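Long-range contact in B-agarase (Saccharophagus degradans, PDB 4BQ2), which hydrolyses agarose as an exo-acting beta-agarase of glycoside hydrolase family 50: residues A[70-84]-A[178-192]. Numbering follows the deposited sequence.
Sequences ASLYFDIVSVGDHST and HDKTVIIDNIRIQPN. With CA (calcium ion), chain K.
Asp-75 joins Arg-188 in a salt bridge, OD1 to NH1 at 2.8 Å, and its OD2 accepts a hydrogen bond from Asn-186 ND2 at 2.9 Å; Ser-111 OG also bonds OD1. Both cross-strand donors approach from above the carboxylate plane, while OD1 lies near the guanidinium plane. Arginine suits this place because its flat group serves several acceptors: NH1 also reaches Asn-186 O, and NE bonds Gln-190 OE1 at 2.7 Å. One guanidinium face rests on Tyr-73 CB. The amide of Gln-190 stacks on the Tyr-73 ring, NE2 3.5 Å from CZ, with planes 17° apart.

Strands 70-79 and 180-191 pair antiparallel; the register slips by one between the Tyr-73 and Asp-75 pairs, the bulge's extra residue lying on strand 180-191 at Asn-186 and Ile-187. On the other face, Leu-72, Ile-76, Ile-184 and Ile-189 supply branched apolar bulk to a buried core. Beyond the strands, the flat rings of His-82 and His-178 form an offset stack, centroids 3.7 Å apart, leaving His-178 NE2 to hydrogen-bond Asp-682.

Asp-185 grips calcium with both carboxylate oxygens; Asp-7, Glu-9, Ser-37 and Lys-38 also bind it. Polar network and metal thus tie together strands of the CBM-like domain, and the nearby cations probably temper repulsion between Asp-75 and Asp-185.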
# COMPACT_ATOMS: atom_id res chain seq x y z
N ALA A 70 7.14 22.90 -18.10
CA ALA A 70 8.45 22.31 -18.30
C ALA A 70 8.68 21.14 -17.38
O ALA A 70 7.95 20.98 -16.41
CB ALA A 70 9.54 23.36 -18.09
N SER A 71 9.69 20.33 -17.69
CA SER A 71 10.06 19.17 -16.89
C SER A 71 11.56 19.17 -16.64
O SER A 71 12.33 19.66 -17.44
CB SER A 71 9.68 17.85 -17.61
OG SER A 71 8.28 17.76 -17.78
N LEU A 72 11.93 18.59 -15.51
CA LEU A 72 13.29 18.29 -15.16
C LEU A 72 13.66 16.91 -15.70
O LEU A 72 12.95 15.92 -15.45
CB LEU A 72 13.35 18.23 -13.63
CG LEU A 72 14.66 18.15 -12.89
CD1 LEU A 72 15.49 19.40 -13.21
CD2 LEU A 72 14.34 18.06 -11.38
N TYR A 73 14.78 16.85 -16.41
CA TYR A 73 15.26 15.63 -17.05
C TYR A 73 16.56 15.13 -16.47
O TYR A 73 17.41 15.94 -16.14
CB TYR A 73 15.51 15.94 -18.53
CG TYR A 73 14.29 15.89 -19.37
CD1 TYR A 73 13.34 16.91 -19.30
CD2 TYR A 73 14.05 14.82 -20.23
CE1 TYR A 73 12.20 16.88 -20.07
CE2 TYR A 73 12.90 14.79 -21.01
CZ TYR A 73 11.99 15.82 -20.93
OH TYR A 73 10.85 15.81 -21.70
N PHE A 74 16.72 13.80 -16.40
CA PHE A 74 17.99 13.16 -16.00
C PHE A 74 18.22 11.98 -16.93
O PHE A 74 17.25 11.27 -17.24
CB PHE A 74 17.91 12.56 -14.58
CG PHE A 74 17.41 13.48 -13.52
CD1 PHE A 74 16.05 13.74 -13.37
CD2 PHE A 74 18.29 13.98 -12.57
CE1 PHE A 74 15.58 14.57 -12.36
CE2 PHE A 74 17.84 14.84 -11.55
CZ PHE A 74 16.49 15.11 -11.44
N ASP A 75 19.47 11.78 -17.36
CA ASP A 75 19.85 10.53 -18.04
C ASP A 75 20.42 9.63 -16.94
O ASP A 75 21.27 10.07 -16.18
CB ASP A 75 20.91 10.75 -19.14
CG ASP A 75 20.41 11.61 -20.30
OD1 ASP A 75 19.21 11.97 -20.35
OD2 ASP A 75 21.27 12.00 -21.13
N ILE A 76 19.90 8.42 -16.80
CA ILE A 76 20.31 7.54 -15.69
C ILE A 76 20.40 6.11 -16.16
O ILE A 76 19.61 5.68 -17.04
CB ILE A 76 19.30 7.61 -14.49
CG1 ILE A 76 18.76 9.04 -14.28
CG2 ILE A 76 19.92 7.07 -13.19
CD1 ILE A 76 17.71 9.15 -13.18
N VAL A 77 21.33 5.35 -15.59
CA VAL A 77 21.36 3.90 -15.82
C VAL A 77 21.94 3.25 -14.58
O VAL A 77 22.72 3.89 -13.88
CB VAL A 77 22.23 3.53 -17.03
CG1 VAL A 77 23.72 3.76 -16.73
CG2 VAL A 77 22.00 2.09 -17.45
N SER A 78 21.57 2.00 -14.29
CA SER A 78 22.16 1.26 -13.15
C SER A 78 23.33 0.43 -13.69
O SER A 78 23.35 0.10 -14.85
CB SER A 78 21.14 0.31 -12.48
OG SER A 78 20.13 1.06 -11.86
N VAL A 79 24.32 0.15 -12.85
CA VAL A 79 25.46 -0.65 -13.28
C VAL A 79 25.51 -1.80 -12.32
O VAL A 79 25.13 -1.65 -11.16
CB VAL A 79 26.76 0.18 -13.24
CG1 VAL A 79 27.95 -0.65 -13.68
CG2 VAL A 79 26.62 1.41 -14.15
N GLY A 80 25.94 -2.97 -12.81
CA GLY A 80 26.11 -4.13 -11.96
C GLY A 80 24.96 -5.12 -12.03
O GLY A 80 24.38 -5.36 -13.09
N ASP A 81 24.64 -5.68 -10.88
CA ASP A 81 23.72 -6.81 -10.81
C ASP A 81 22.27 -6.38 -10.57
O ASP A 81 21.35 -7.14 -10.88
CB ASP A 81 24.17 -7.79 -9.70
CG ASP A 81 25.45 -8.57 -10.06
OD1 ASP A 81 25.75 -8.72 -11.25
OD2 ASP A 81 26.14 -9.05 -9.13
N HIS A 82 22.05 -5.19 -10.02
CA HIS A 82 20.71 -4.83 -9.56
C HIS A 82 20.16 -3.57 -10.19
O HIS A 82 20.89 -2.64 -10.45
CB HIS A 82 20.74 -4.66 -8.05
CG HIS A 82 21.27 -5.86 -7.36
ND1 HIS A 82 20.53 -7.01 -7.21
CD2 HIS A 82 22.48 -6.13 -6.83
CE1 HIS A 82 21.25 -7.93 -6.60
NE2 HIS A 82 22.44 -7.41 -6.35
N SER A 83 18.84 -3.57 -10.46
CA SER A 83 18.15 -2.36 -10.84
C SER A 83 18.04 -1.51 -9.59
O SER A 83 18.24 -2.01 -8.48
CB SER A 83 16.75 -2.65 -11.42
OG SER A 83 15.89 -3.15 -10.42
N THR A 84 17.71 -0.23 -9.79
CA THR A 84 17.66 0.76 -8.74
C THR A 84 16.34 1.51 -8.82
O THR A 84 15.99 2.02 -9.87
CB THR A 84 18.80 1.82 -8.95
OG1 THR A 84 20.06 1.15 -9.02
CG2 THR A 84 18.82 2.84 -7.82
N HIS A 178 20.71 -4.44 -1.22
CA HIS A 178 21.97 -4.50 -1.97
C HIS A 178 22.49 -3.09 -2.18
O HIS A 178 21.70 -2.14 -2.27
CB HIS A 178 21.74 -5.08 -3.37
CG HIS A 178 21.04 -6.40 -3.38
ND1 HIS A 178 21.62 -7.56 -2.92
CD2 HIS A 178 19.83 -6.76 -3.88
CE1 HIS A 178 20.79 -8.57 -3.10
NE2 HIS A 178 19.70 -8.11 -3.68
N ASP A 179 23.80 -2.97 -2.32
CA ASP A 179 24.41 -1.74 -2.83
C ASP A 179 23.91 -1.52 -4.25
O ASP A 179 23.86 -2.47 -5.02
CB ASP A 179 25.94 -1.88 -2.88
CG ASP A 179 26.57 -1.85 -1.49
OD1 ASP A 179 25.89 -1.42 -0.53
OD2 ASP A 179 27.75 -2.23 -1.37
N LYS A 180 23.51 -0.29 -4.55
CA LYS A 180 23.04 0.13 -5.86
C LYS A 180 24.06 1.16 -6.44
O LYS A 180 24.61 1.98 -5.72
CB LYS A 180 21.65 0.81 -5.77
CG LYS A 180 20.52 -0.05 -5.17
CD LYS A 180 20.44 -1.41 -5.86
CE LYS A 180 19.35 -2.36 -5.29
NZ LYS A 180 17.98 -1.76 -5.45
N THR A 181 24.31 1.10 -7.74
CA THR A 181 25.23 2.07 -8.39
C THR A 181 24.58 2.56 -9.69
O THR A 181 24.09 1.74 -10.48
CB THR A 181 26.59 1.41 -8.71
OG1 THR A 181 27.16 0.88 -7.51
CG2 THR A 181 27.59 2.43 -9.36
N VAL A 182 24.57 3.87 -9.90
CA VAL A 182 24.02 4.44 -11.11
C VAL A 182 25.04 5.38 -11.75
O VAL A 182 26.00 5.80 -11.09
CB VAL A 182 22.72 5.23 -10.84
CG1 VAL A 182 21.63 4.29 -10.29
CG2 VAL A 182 22.98 6.42 -9.90
N ILE A 183 24.81 5.68 -13.04
CA ILE A 183 25.48 6.80 -13.69
C ILE A 183 24.38 7.78 -14.04
O ILE A 183 23.35 7.38 -14.58
CB ILE A 183 26.20 6.42 -15.01
CG1 ILE A 183 27.07 5.19 -14.85
CG2 ILE A 183 27.04 7.58 -15.54
CD1 ILE A 183 28.13 5.33 -13.79
N ILE A 184 24.60 9.05 -13.73
CA ILE A 184 23.65 10.13 -13.97
C ILE A 184 24.35 11.13 -14.90
O ILE A 184 25.53 11.43 -14.72
CB ILE A 184 23.26 10.83 -12.66
CG1 ILE A 184 22.53 9.85 -11.69
CG2 ILE A 184 22.42 12.08 -12.93
CD1 ILE A 184 22.40 10.37 -10.27
N ASP A 185 23.63 11.65 -15.89
CA ASP A 185 24.20 12.67 -16.78
C ASP A 185 23.11 13.59 -17.27
O ASP A 185 21.91 13.23 -17.24
CB ASP A 185 24.96 11.98 -17.91
CG ASP A 185 25.90 12.93 -18.66
OD1 ASP A 185 26.03 14.11 -18.25
OD2 ASP A 185 26.47 12.52 -19.70
N ASN A 186 23.49 14.82 -17.66
CA ASN A 186 22.62 15.75 -18.39
C ASN A 186 21.39 16.17 -17.60
O ASN A 186 20.28 16.11 -18.10
CB ASN A 186 22.23 15.17 -19.76
CG ASN A 186 23.45 14.92 -20.64
OD1 ASN A 186 24.35 15.77 -20.72
ND2 ASN A 186 23.50 13.77 -21.30
N ILE A 187 21.60 16.54 -16.35
CA ILE A 187 20.53 17.06 -15.57
C ILE A 187 20.14 18.40 -16.18
O ILE A 187 20.96 19.32 -16.26
CB ILE A 187 20.92 17.22 -14.09
CG1 ILE A 187 21.55 15.91 -13.59
CG2 ILE A 187 19.69 17.64 -13.34
CD1 ILE A 187 21.83 15.81 -12.10
N ARG A 188 18.90 18.49 -16.64
CA ARG A 188 18.49 19.67 -17.41
C ARG A 188 17.00 19.94 -17.27
O ARG A 188 16.25 19.05 -16.82
CB ARG A 188 18.85 19.45 -18.89
CG ARG A 188 18.00 18.37 -19.57
CD ARG A 188 18.74 17.60 -20.63
NE ARG A 188 17.85 16.65 -21.32
CZ ARG A 188 17.87 15.33 -21.15
NH1 ARG A 188 18.70 14.76 -20.25
NH2 ARG A 188 17.03 14.58 -21.86
N ILE A 189 16.57 21.14 -17.67
CA ILE A 189 15.15 21.49 -17.83
C ILE A 189 14.81 21.67 -19.31
O ILE A 189 15.54 22.34 -20.04
CB ILE A 189 14.75 22.77 -17.08
CG1 ILE A 189 14.91 22.58 -15.58
CG2 ILE A 189 13.29 23.12 -17.35
CD1 ILE A 189 15.03 23.90 -14.86
N GLN A 190 13.72 21.03 -19.74
CA GLN A 190 13.21 21.14 -21.11
C GLN A 190 11.75 21.59 -21.04
O GLN A 190 10.99 21.05 -20.23
CB GLN A 190 13.31 19.77 -21.83
CG GLN A 190 14.73 19.39 -22.23
CD GLN A 190 14.85 18.06 -22.92
OE1 GLN A 190 15.94 17.48 -22.96
NE2 GLN A 190 13.74 17.55 -23.47
N PRO A 191 11.35 22.57 -21.88
CA PRO A 191 9.92 22.89 -21.93
C PRO A 191 9.18 21.65 -22.42
O PRO A 191 9.77 20.81 -23.12
CB PRO A 191 9.83 24.03 -22.97
CG PRO A 191 11.09 23.96 -23.76
CD PRO A 191 12.13 23.32 -22.88
N ASN A 192 7.93 21.50 -22.01
CA ASN A 192 7.16 20.35 -22.41
C ASN A 192 6.75 20.44 -23.87
O ASN A 192 6.39 21.52 -24.33
CB ASN A 192 5.91 20.24 -21.57
CG ASN A 192 6.21 19.96 -20.11
OD1 ASN A 192 7.24 19.35 -19.78
ND2 ASN A 192 5.33 20.41 -19.23
CA CA K . 28.17 14.35 -19.73
O HOH W 1 10.71 18.12 -23.36
O HOH W 2 23.02 -1.35 -9.23
O HOH W 3 27.25 15.37 -21.30